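PDB 4IND: C381 turret protein, which probably forms, as a pentamer of triple jelly-roll chains, part of the turret that projects from the capsid of an archaeal virus. Local coordinates for residues 92-97 and 136-141; 98-101 and 105-108; 199-202 and 207-210; 352-357 and 365-370. One frame throughout, in Å; residues are numbered along the deposited sequence. Where two conformers were deposited one is given.

Interaction 1 of 4, residues 92-97 and 136-141; sequences FSVTVT and PGLAIL
V94 and V96, the first and last residues of the short strand 94-96 in the first jelly-roll domain, both rest on the forked end of L138, which starts strand 138-147. The two strands belong to different sheets, so the contact packs side chains in the interior between them: no hydrogen bond links the segments, and the nearest alpha carbons, V94 CA and L138 CA, lie 8.4 Å apart. Just ahead of the strand, F92 offers its carbonyl O to N88 ND2, tying the loop to strand 78-88. V94 is aimed at L138. With its CG1 anti to the carbonyl carbon (chi1 -58°), CG2 takes the crowded position between backbone N and carbonyl carbon and comes 4.1 Å from L138 CD2, the two side chains running past each other in opposite senses. T95 turns its CB away from L138, whereas V96, buried and also packed on I132, reaches L138 through CG2. Its CG1 is swung roughly anti to the backbone N (chi1 155°), leaving CG2 beside that N as the touching methyl. It meets the second branch of the leucine, V96 CG2 to L138 CD1 at 4.1 Å.

Interaction 2 of 4, residues 98-101 and 105-108; sequences PFFN and TMTY
F100 and Y108 both carry CG anti to their own carbonyl carbon (chi1 -75° and -66°), and their rings come from opposite directions to meet, while M106 bends at its last torsion (chi3 -55°) to bring its methyl to the F100 ring. P98 touches both rings. Its CB stands 3.7 Å above the plane of the F100 ring, over its centre, and its CG makes a CH-pi contact with the Y108 face, 4.2 Å from the ring centroid. Next to it, P98 CD packs 3.4 Å from M106 O. The segments form the loop joining strands 94-96 and 108-110 of the first jelly roll, with Y108 opening the latter strand, and this loop docks on the second domain: F100 and M106 both touch I169, and F100 and Y108 both touch I161. The D120 carboxylate takes the backbone N-H of F99 on one oxygen and that of F100 on the other, which pins the turn carrying the F100 ring. M106 CE reaches F100 CD2 at 4.0 Å, the side chains crossing at about a right angle. Y108 OH lies 3.3 Å from F100 CZ, and the same buried hydroxyl is hydrogen-bonded to Y119 O.

Interaction 3 of 4, residues 199-202 and 207-210; sequences FGTI and ATIP
I202 and I209 form the hydrogen-bonded pair of an antiparallel beta hairpin made by strands 194-203 and 208-213 in the second jelly-roll domain. Two backbone bonds join them: I202 N donates its N-H to I209 O at 2.9 Å, and I209 N donates to I202 O at 2.7 Å with an N-H...O angle of 164°. Each acceptor also receives a CA-H...O contact, T201 CA to I209 O at 3.2 Å and T208 CA to I202 O at 3.4 Å, so each oxygen has one N-H bond and one weaker CA-H contact. T201 and P210 make the adjoining non-hydrogen-bonded pair, a place where proline's missing N-H costs no bond between the two strands. Among the side chains, T208 sets its methyl anti to the backbone N (chi1 -54° for OG1), and CG2 thereby settles 3.9 Å from T201 CB, the two threonines meeting at a slant. I202 and I209 share the opposite face from T201 and P210, with their CB atoms 4.5 Å apart. That isoleucine face is the buried one: both side chains lie on V228 and L230 of strand 221-232, in the facing sheet, and I202 reaches I180 of strand 176-187 as well. Along its other edge, strand 194-203 pairs with strand 238-243, where T201 makes a backbone hydrogen bond with S242, while I202 touches V239 and F241.

Interaction 4 of 4, residues 352-357 and 365-370; sequences IQLVAN and VTITLI
Across the interior of the third domain, strand 351-358 of one sheet faces strand 365-377 of the other, and L354 and A356 meet I367 and L369 between them. The segment axes stand 9.8 Å apart and run nearly antiparallel, at 156°, too far for backbone pairing; the link is made entirely by aliphatic side chains. I367 points into the gap. Its CG1 is wedged between backbone N and carbonyl carbon (chi1 58°), and an extended second torsion carries CD1 out to two partners, A356 CB at 4.1 Å and L354 CD2 at 4.3 Å. The family is nucleoplasmin-like/VP, and these successive strands lie on the two sides of its jelly-roll sandwich, with alternate residues pointing inward. L354, its CG anti to the backbone N (chi1 -175°), brings the same CD2 methyl to L369 CB at 4.4 Å, so this one branch touches I367 and L369 alike. Neighbouring strands add to the layer: L369 packs on I287 and V304, and A356 on L278. T368, between I367 and L369, has its CB directed away from strand 351-358 and its OG1 hydrogen-bonded to S275 OG. I370 packs on A335 of a neighbouring subunit.

In the fold
The four contacts follow the chain through its three domains. Interactions 1 and 2 share the first: the strand carrying the two valines runs straight on into the loop that docks on the second domain, and a V96 O to Y108 N backbone hydrogen bond ties the strand to the loop's far end. Interactions 1 and 4 are alike in chemistry, both buried, purely aliphatic and bridging two sheets, though their centres lie 63 Å apart on opposite sides of the chain's centre. Interaction 2 is also buried but mixes aromatic, proline and methionine contacts. Interaction 3, only partly buried, is the one built on hydrogen bonds across its segments, because its strands are neighbours in a single sheet.

Interaction 1 of 4, residues 92-97 and 136-141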
loop_
_atom_site.group_PDB
_atom_site.type_symbol
_atom_site.label_atom_id
_atom_site.label_comp_id
_atom_site.label_asym_id
_atom_site.label_seq_id
_atom_site.Cartn_x
_atom_site.Cartn_y
_atom_site.Cartn_z
ATOM N N PHE A 92 21.421 45.191 -3.962
ATOM C CA PHE A 92 21.868 44.549 -5.203
ATOM C C PHE A 92 21.575 43.057 -5.116
ATOM O O PHE A 92 21.383 42.522 -4.019
ATOM C CB PHE A 92 23.372 44.776 -5.417
ATOM C CG PHE A 92 24.208 44.497 -4.193
ATOM C CD1 PHE A 92 24.557 43.198 -3.854
ATOM C CD2 PHE A 92 24.639 45.539 -3.379
ATOM C CE1 PHE A 92 25.314 42.928 -2.727
ATOM C CE2 PHE A 92 25.392 45.286 -2.247
ATOM C CZ PHE A 92 25.737 43.978 -1.918
ATOM N N SER A 93 21.562 42.389 -6.264
ATOM C CA SER A 93 21.302 40.964 -6.338
ATOM C C SER A 93 22.469 40.203 -5.745
ATOM O O SER A 93 23.614 40.665 -5.805
ATOM C CB SER A 93 21.137 40.547 -7.805
ATOM O OG SER A 93 19.928 41.039 -8.312
ATOM N N VAL A 94 22.182 39.051 -5.164
ATOM C CA VAL A 94 23.218 38.127 -4.735
ATOM C C VAL A 94 22.897 36.762 -5.310
ATOM O O VAL A 94 21.765 36.512 -5.697
ATOM C CB VAL A 94 23.318 38.057 -3.194
ATOM C CG1 VAL A 94 23.610 39.457 -2.630
ATOM C CG2 VAL A 94 22.043 37.490 -2.586
ATOM N N THR A 95 23.899 35.891 -5.378
ATOM C CA THR A 95 23.686 34.564 -5.930
ATOM C C THR A 95 23.997 33.498 -4.889
ATOM O O THR A 95 24.800 33.704 -3.968
ATOM C CB THR A 95 24.496 34.325 -7.217
ATOM O OG1 THR A 95 25.868 34.142 -6.882
ATOM C CG2 THR A 95 24.370 35.499 -8.172
ATOM N N VAL A 96 23.328 32.365 -5.015
ATOM C CA VAL A 96 23.572 31.238 -4.138
ATOM C C VAL A 96 23.754 30.027 -5.040
ATOM O O VAL A 96 23.156 29.961 -6.126
ATOM C CB VAL A 96 22.384 31.043 -3.178
ATOM C CG1 VAL A 96 22.309 29.617 -2.706
ATOM C CG2 VAL A 96 22.484 32.008 -1.986
ATOM N N THR A 97 24.592 29.090 -4.611
ATOM C CA THR A 97 24.834 27.870 -5.369
ATOM C C THR A 97 24.286 26.669 -4.611
ATOM O O THR A 97 24.904 26.208 -3.642
ATOM C CB THR A 97 26.342 27.687 -5.626
ATOM O OG1 THR A 97 26.856 28.853 -6.293
ATOM C CG2 THR A 97 26.612 26.446 -6.473
ATOM N N PRO A 136 27.025 37.674 2.281
ATOM C CA PRO A 136 26.738 38.805 3.170
ATOM C C PRO A 136 25.441 39.528 2.814
ATOM O O PRO A 136 25.156 39.768 1.631
ATOM C CB PRO A 136 27.935 39.732 2.944
ATOM C CG PRO A 136 29.037 38.806 2.562
ATOM C CD PRO A 136 28.390 37.746 1.717
ATOM N N GLY A 137 24.661 39.885 3.834
ATOM C CA GLY A 137 23.456 40.664 3.600
ATOM C C GLY A 137 22.206 39.801 3.509
ATOM O O GLY A 137 21.098 40.323 3.531
ATOM N N LEU A 138 22.376 38.486 3.411
ATOM C CA LEU A 138 21.210 37.591 3.405
ATOM C C LEU A 138 20.755 37.350 4.841
ATOM O O LEU A 138 21.548 36.956 5.698
ATOM C CB LEU A 138 21.547 36.249 2.769
ATOM C CG LEU A 138 21.256 35.974 1.307
ATOM C CD1 LEU A 138 21.255 34.458 1.090
ATOM C CD2 LEU A 138 19.935 36.616 0.843
ATOM N N ALA A 139 19.489 37.624 5.109
ATOM C CA ALA A 139 18.858 37.233 6.360
ATOM C C ALA A 139 18.345 35.795 6.194
ATOM O O ALA A 139 17.761 35.460 5.157
ATOM C CB ALA A 139 17.681 38.178 6.639
ATOM N N ILE A 140 18.557 34.955 7.205
ATOM C CA ILE A 140 18.058 33.585 7.166
ATOM C C ILE A 140 16.864 33.448 8.101
ATOM O O ILE A 140 17.011 33.542 9.315
ATOM C CB ILE A 140 19.159 32.601 7.575
ATOM C CG1 ILE A 140 20.462 32.943 6.850
ATOM C CG2 ILE A 140 18.738 31.164 7.301
ATOM C CD1 ILE A 140 21.694 32.260 7.431
ATOM N N LEU A 141 15.679 33.218 7.537
ATOM C CA LEU A 141 14.452 33.236 8.344
ATOM C C LEU A 141 14.002 31.848 8.815
ATOM O O LEU A 141 13.537 31.696 9.956
ATOM C CB LEU A 141 13.294 33.913 7.597
ATOM C CG LEU A 141 13.480 35.273 6.925
ATOM C CD1 LEU A 141 12.130 35.968 6.732
ATOM C CD2 LEU A 141 14.421 36.154 7.683
#

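Interaction 2 of 4, residues 98-101 and 105-108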
loop_
_atom_site.group_PDB
_atom_site.type_symbol
_atom_site.label_atom_id
_atom_site.label_comp_id
_atom_site.label_asym_id
_atom_site.label_seq_id
_atom_site.Cartn_x
_atom_site.Cartn_y
_atom_site.Cartn_z
ATOM N N PRO A 98 23.115 26.143 -5.037
ATOM C CA PRO A 98 22.547 25.035 -4.265
ATOM C C PRO A 98 23.415 23.790 -4.334
ATOM O O PRO A 98 24.134 23.587 -5.316
ATOM C CB PRO A 98 21.157 24.819 -4.914
ATOM C CG PRO A 98 21.263 25.404 -6.250
ATOM C CD PRO A 98 22.214 26.580 -6.117
ATOM N N PHE A 99 23.338 22.968 -3.289
ATOM C CA PHE A 99 24.097 21.732 -3.188
ATOM C C PHE A 99 23.668 20.710 -4.250
ATOM O O PHE A 99 24.489 20.231 -5.027
ATOM C CB PHE A 99 23.903 21.179 -1.765
ATOM C CG PHE A 99 24.743 19.969 -1.433
ATOM C CD1 PHE A 99 26.131 20.048 -1.418
ATOM C CD2 PHE A 99 24.142 18.771 -1.062
ATOM C CE1 PHE A 99 26.917 18.928 -1.069
ATOM C CE2 PHE A 99 24.919 17.652 -0.711
ATOM C CZ PHE A 99 26.304 17.736 -0.713
ATOM N N PHE A 100 22.382 20.368 -4.261
ATOM C CA PHE A 100 21.841 19.419 -5.237
ATOM C C PHE A 100 22.673 18.134 -5.275
ATOM O O PHE A 100 22.771 17.488 -6.310
ATOM C CB PHE A 100 21.829 20.055 -6.647
ATOM C CG PHE A 100 20.739 21.096 -6.869
ATOM C CD1 PHE A 100 19.589 21.105 -6.111
ATOM C CD2 PHE A 100 20.877 22.054 -7.869
ATOM C CE1 PHE A 100 18.601 22.046 -6.322
ATOM C CE2 PHE A 100 19.895 23.003 -8.087
ATOM C CZ PHE A 100 18.758 23.005 -7.311
ATOM N N ASN A 101 23.293 17.801 -4.144
ATOM C CA ASN A 101 24.169 16.640 -3.997
ATOM C C ASN A 101 25.495 16.735 -4.737
ATOM O O ASN A 101 26.532 16.376 -4.183
ATOM C CB ASN A 101 23.449 15.309 -4.320
ATOM C CG ASN A 101 22.451 14.926 -3.253
ATOM O OD1 ASN A 101 22.782 14.923 -2.060
ATOM N ND2 ASN A 101 21.213 14.622 -3.665
ATOM N N THR A 105 28.029 24.704 -9.823
ATOM C CA THR A 105 28.046 25.766 -10.839
ATOM C C THR A 105 26.694 26.461 -11.012
ATOM O O THR A 105 26.651 27.656 -11.268
ATOM C CB THR A 105 28.514 25.262 -12.206
ATOM O OG1 THR A 105 27.742 24.109 -12.567
ATOM C CG2 THR A 105 29.993 24.900 -12.185
ATOM N N MET A 106 25.599 25.723 -10.886
ATOM C CA MET A 106 24.282 26.314 -11.126
ATOM C C MET A 106 23.879 27.176 -9.946
ATOM O O MET A 106 24.215 26.873 -8.802
ATOM C CB MET A 106 23.237 25.218 -11.417
ATOM C CG MET A 106 23.582 24.422 -12.668
ATOM S SD MET A 106 22.315 23.246 -13.185
ATOM C CE MET A 106 22.138 22.319 -11.679
ATOM N N THR A 107 23.178 28.270 -10.230
ATOM C CA THR A 107 22.899 29.276 -9.201
ATOM C C THR A 107 21.448 29.724 -9.127
ATOM O O THR A 107 20.681 29.575 -10.091
ATOM C CB THR A 107 23.740 30.553 -9.454
ATOM O OG1 THR A 107 23.516 31.026 -10.784
ATOM C CG2 THR A 107 25.231 30.280 -9.285
ATOM N N TYR A 108 21.095 30.294 -7.976
ATOM C CA TYR A 108 19.891 31.106 -7.839
ATOM C C TYR A 108 20.316 32.564 -7.835
ATOM O O TYR A 108 21.357 32.916 -7.268
ATOM C CB TYR A 108 19.191 30.804 -6.520
ATOM C CG TYR A 108 18.624 29.410 -6.416
ATOM C CD1 TYR A 108 18.029 28.793 -7.514
ATOM C CD2 TYR A 108 18.672 28.713 -5.215
ATOM C CE1 TYR A 108 17.499 27.522 -7.407
ATOM C CE2 TYR A 108 18.144 27.433 -5.102
ATOM C CZ TYR A 108 17.556 26.855 -6.203
ATOM O OH TYR A 108 17.035 25.591 -6.099
#

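Interaction 3 of 4, residues 199-202 and 207-210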
loop_
_atom_site.group_PDB
_atom_site.type_symbol
_atom_site.label_atom_id
_atom_site.label_comp_id
_atom_site.label_asym_id
_atom_site.label_seq_id
_atom_site.Cartn_x
_atom_site.Cartn_y
_atom_site.Cartn_z
ATOM N N PHE A 199 20.448 19.617 -24.271
ATOM C CA PHE A 199 20.569 20.435 -23.072
ATOM C C PHE A 199 21.311 19.662 -21.984
ATOM O O PHE A 199 22.154 20.205 -21.252
ATOM C CB PHE A 199 19.158 20.823 -22.597
ATOM C CG PHE A 199 19.115 21.403 -21.211
ATOM C CD1 PHE A 199 19.555 22.695 -20.961
ATOM C CD2 PHE A 199 18.614 20.659 -20.162
ATOM C CE1 PHE A 199 19.518 23.231 -19.672
ATOM C CE2 PHE A 199 18.566 21.180 -18.873
ATOM C CZ PHE A 199 19.023 22.471 -18.626
ATOM N N GLY A 200 20.992 18.385 -21.867
ATOM C CA GLY A 200 21.544 17.585 -20.776
ATOM C C GLY A 200 21.105 16.142 -20.877
ATOM O O GLY A 200 20.549 15.739 -21.895
ATOM N N THR A 201 21.346 15.374 -19.817
ATOM C CA THR A 201 20.966 13.969 -19.778
ATOM C C THR A 201 20.476 13.622 -18.393
ATOM O O THR A 201 20.907 14.217 -17.395
ATOM C CB THR A 201 22.150 13.040 -20.081
ATOM O OG1 THR A 201 23.169 13.247 -19.095
ATOM C CG2 THR A 201 22.716 13.314 -21.455
ATOM N N ILE A 202 19.571 12.658 -18.342
ATOM C CA ILE A 202 19.188 12.045 -17.089
ATOM C C ILE A 202 19.646 10.595 -17.145
ATOM O O ILE A 202 19.412 9.905 -18.129
ATOM C CB ILE A 202 17.681 12.139 -16.873
ATOM C CG1 ILE A 202 17.313 13.595 -16.589
ATOM C CG2 ILE A 202 17.248 11.259 -15.692
ATOM C CD1 ILE A 202 15.847 13.876 -16.698
ATOM N N ALA A 207 21.684 3.337 -17.999
ATOM C CA ALA A 207 20.551 3.966 -18.692
ATOM C C ALA A 207 20.659 5.488 -18.752
ATOM O O ALA A 207 20.843 6.147 -17.728
ATOM C CB ALA A 207 19.226 3.563 -18.040
ATOM N N THR A 208 20.496 6.039 -19.955
ATOM C CA THR A 208 20.659 7.478 -20.197
ATOM C C THR A 208 19.551 8.051 -21.091
ATOM O O THR A 208 19.233 7.491 -22.139
ATOM C CB THR A 208 21.998 7.768 -20.892
ATOM O OG1 THR A 208 23.065 7.186 -20.136
ATOM C CG2 THR A 208 22.223 9.270 -21.019
ATOM N N ILE A 209 18.976 9.171 -20.672
ATOM C CA ILE A 209 17.959 9.848 -21.463
ATOM C C ILE A 209 18.437 11.251 -21.840
ATOM O O ILE A 209 18.599 12.103 -20.972
ATOM C CB ILE A 209 16.649 9.996 -20.672
ATOM C CG1 ILE A 209 16.170 8.643 -20.156
ATOM C CG2 ILE A 209 15.573 10.658 -21.533
ATOM C CD1 ILE A 209 15.133 8.758 -19.058
ATOM N N PRO A 210 18.660 11.499 -23.134
ATOM C CA PRO A 210 19.032 12.845 -23.582
ATOM C C PRO A 210 17.847 13.805 -23.524
ATOM O O PRO A 210 16.734 13.431 -23.872
ATOM C CB PRO A 210 19.427 12.629 -25.044
ATOM C CG PRO A 210 19.650 11.148 -25.184
ATOM C CD PRO A 210 18.693 10.525 -24.237
#

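Interaction 4 of 4, residues 352-357 and 365-370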
loop_
_atom_site.group_PDB
_atom_site.type_symbol
_atom_site.label_atom_id
_atom_site.label_comp_id
_atom_site.label_asym_id
_atom_site.label_seq_id
_atom_site.Cartn_x
_atom_site.Cartn_y
_atom_site.Cartn_z
ATOM N N ILE A 352 13.145 -4.139 -30.524
ATOM C CA ILE A 352 12.624 -5.310 -31.231
ATOM C C ILE A 352 13.243 -5.386 -32.619
ATOM O O ILE A 352 13.311 -4.379 -33.316
ATOM C CB ILE A 352 11.119 -5.197 -31.463
ATOM C CG1 ILE A 352 10.402 -4.856 -30.172
ATOM C CG2 ILE A 352 10.565 -6.485 -32.064
ATOM C CD1 ILE A 352 10.546 -5.909 -29.128
ATOM N N GLN A 353 13.672 -6.576 -33.031
ATOM C CA GLN A 353 14.147 -6.775 -34.399
ATOM C C GLN A 353 13.655 -8.115 -34.955
ATOM O O GLN A 353 13.313 -9.035 -34.206
ATOM C CB GLN A 353 15.678 -6.690 -34.473
ATOM C CG GLN A 353 16.391 -7.821 -33.736
ATOM C CD GLN A 353 17.899 -7.652 -33.711
ATOM O OE1 GLN A 353 18.420 -6.542 -33.870
ATOM N NE2 GLN A 353 18.615 -8.766 -33.521
ATOM N N LEU A 354 13.586 -8.202 -36.276
ATOM C CA LEU A 354 13.254 -9.449 -36.957
ATOM C C LEU A 354 14.486 -9.951 -37.686
ATOM O O LEU A 354 15.110 -9.219 -38.470
ATOM C CB LEU A 354 12.133 -9.235 -37.966
ATOM C CG LEU A 354 11.627 -10.498 -38.661
ATOM C CD1 LEU A 354 10.856 -11.372 -37.684
ATOM C CD2 LEU A 354 10.750 -10.130 -39.841
ATOM N N VAL A 355 14.855 -11.193 -37.413
ATOM C CA VAL A 355 15.986 -11.798 -38.091
ATOM C C VAL A 355 15.419 -12.870 -39.003
ATOM O O VAL A 355 14.705 -13.756 -38.556
ATOM C CB VAL A 355 16.991 -12.404 -37.098
ATOM C CG1 VAL A 355 18.166 -13.024 -37.844
ATOM C CG2 VAL A 355 17.489 -11.338 -36.126
ATOM N N ALA A 356 15.722 -12.780 -40.289
ATOM C CA ALA A 356 15.118 -13.676 -41.256
ATOM C C ALA A 356 16.123 -14.054 -42.324
ATOM O O ALA A 356 17.097 -13.336 -42.562
ATOM C CB ALA A 356 13.885 -13.032 -41.883
ATOM N N ASN A 357 15.880 -15.192 -42.964
ATOM C CA ASN A 357 16.738 -15.652 -44.037
ATOM C C ASN A 357 15.933 -16.544 -44.972
ATOM O O ASN A 357 14.947 -17.168 -44.557
ATOM C CB ASN A 357 17.948 -16.402 -43.475
ATOM C CG ASN A 357 19.063 -16.551 -44.493
ATOM O OD1 ASN A 357 18.927 -16.153 -45.658
ATOM N ND2 ASN A 357 20.179 -17.122 -44.060
ATOM N N VAL A 365 11.815 -13.632 -51.715
ATOM C CA VAL A 365 10.562 -13.849 -51.003
ATOM C C VAL A 365 10.317 -12.668 -50.081
ATOM O O VAL A 365 11.223 -12.231 -49.363
ATOM C CB VAL A 365 10.619 -15.112 -50.133
ATOM C CG1 VAL A 365 9.234 -15.457 -49.601
ATOM C CG2 VAL A 365 11.195 -16.271 -50.907
ATOM N N THR A 366 9.093 -12.152 -50.097
ATOM C CA THR A 366 8.736 -11.038 -49.231
ATOM C C THR A 366 7.767 -11.505 -48.155
ATOM O O THR A 366 6.699 -12.043 -48.450
ATOM C CB THR A 366 8.107 -9.866 -50.024
ATOM O OG1 THR A 366 9.081 -9.304 -50.911
ATOM C CG2 THR A 366 7.616 -8.783 -49.074
ATOM N N ILE A 367 8.154 -11.306 -46.904
ATOM C CA ILE A 367 7.297 -11.629 -45.778
ATOM C C ILE A 367 6.884 -10.349 -45.083
ATOM O O ILE A 367 7.581 -9.338 -45.156
ATOM C CB ILE A 367 8.018 -12.525 -44.776
ATOM C CG1 ILE A 367 9.284 -11.833 -44.285
ATOM C CG2 ILE A 367 8.372 -13.864 -45.409
ATOM C CD1 ILE A 367 10.019 -12.614 -43.220
ATOM N N THR A 368 5.745 -10.392 -44.410
ATOM C CA THR A 368 5.236 -9.213 -43.738
ATOM C C THR A 368 4.934 -9.538 -42.295
ATOM O O THR A 368 4.160 -10.457 -42.013
ATOM C CB THR A 368 3.981 -8.680 -44.431
ATOM O OG1 THR A 368 4.316 -8.285 -45.768
ATOM C CG2 THR A 368 3.420 -7.474 -43.676
ATOM N N LEU A 369 5.567 -8.787 -41.393
ATOM C CA LEU A 369 5.362 -8.926 -39.975
ATOM C C LEU A 369 4.290 -7.931 -39.553
ATOM O O LEU A 369 4.315 -6.776 -39.958
ATOM C CB LEU A 369 6.663 -8.612 -39.229
ATOM C CG LEU A 369 6.574 -8.484 -37.712
ATOM C CD1 LEU A 369 6.261 -9.829 -37.107
ATOM C CD2 LEU A 369 7.871 -7.905 -37.118
ATOM N N ILE A 370 3.331 -8.387 -38.761
ATOM C CA ILE A 370 2.451 -7.464 -38.071
ATOM C C ILE A 370 2.674 -7.652 -36.579
ATOM O O ILE A 370 2.981 -8.757 -36.107
ATOM C CB ILE A 370 0.969 -7.641 -38.439
ATOM C CG1 ILE A 370 0.428 -8.951 -37.889
ATOM C CG2 ILE A 370 0.762 -7.590 -39.942
ATOM C CD1 ILE A 370 -0.931 -9.298 -38.451
#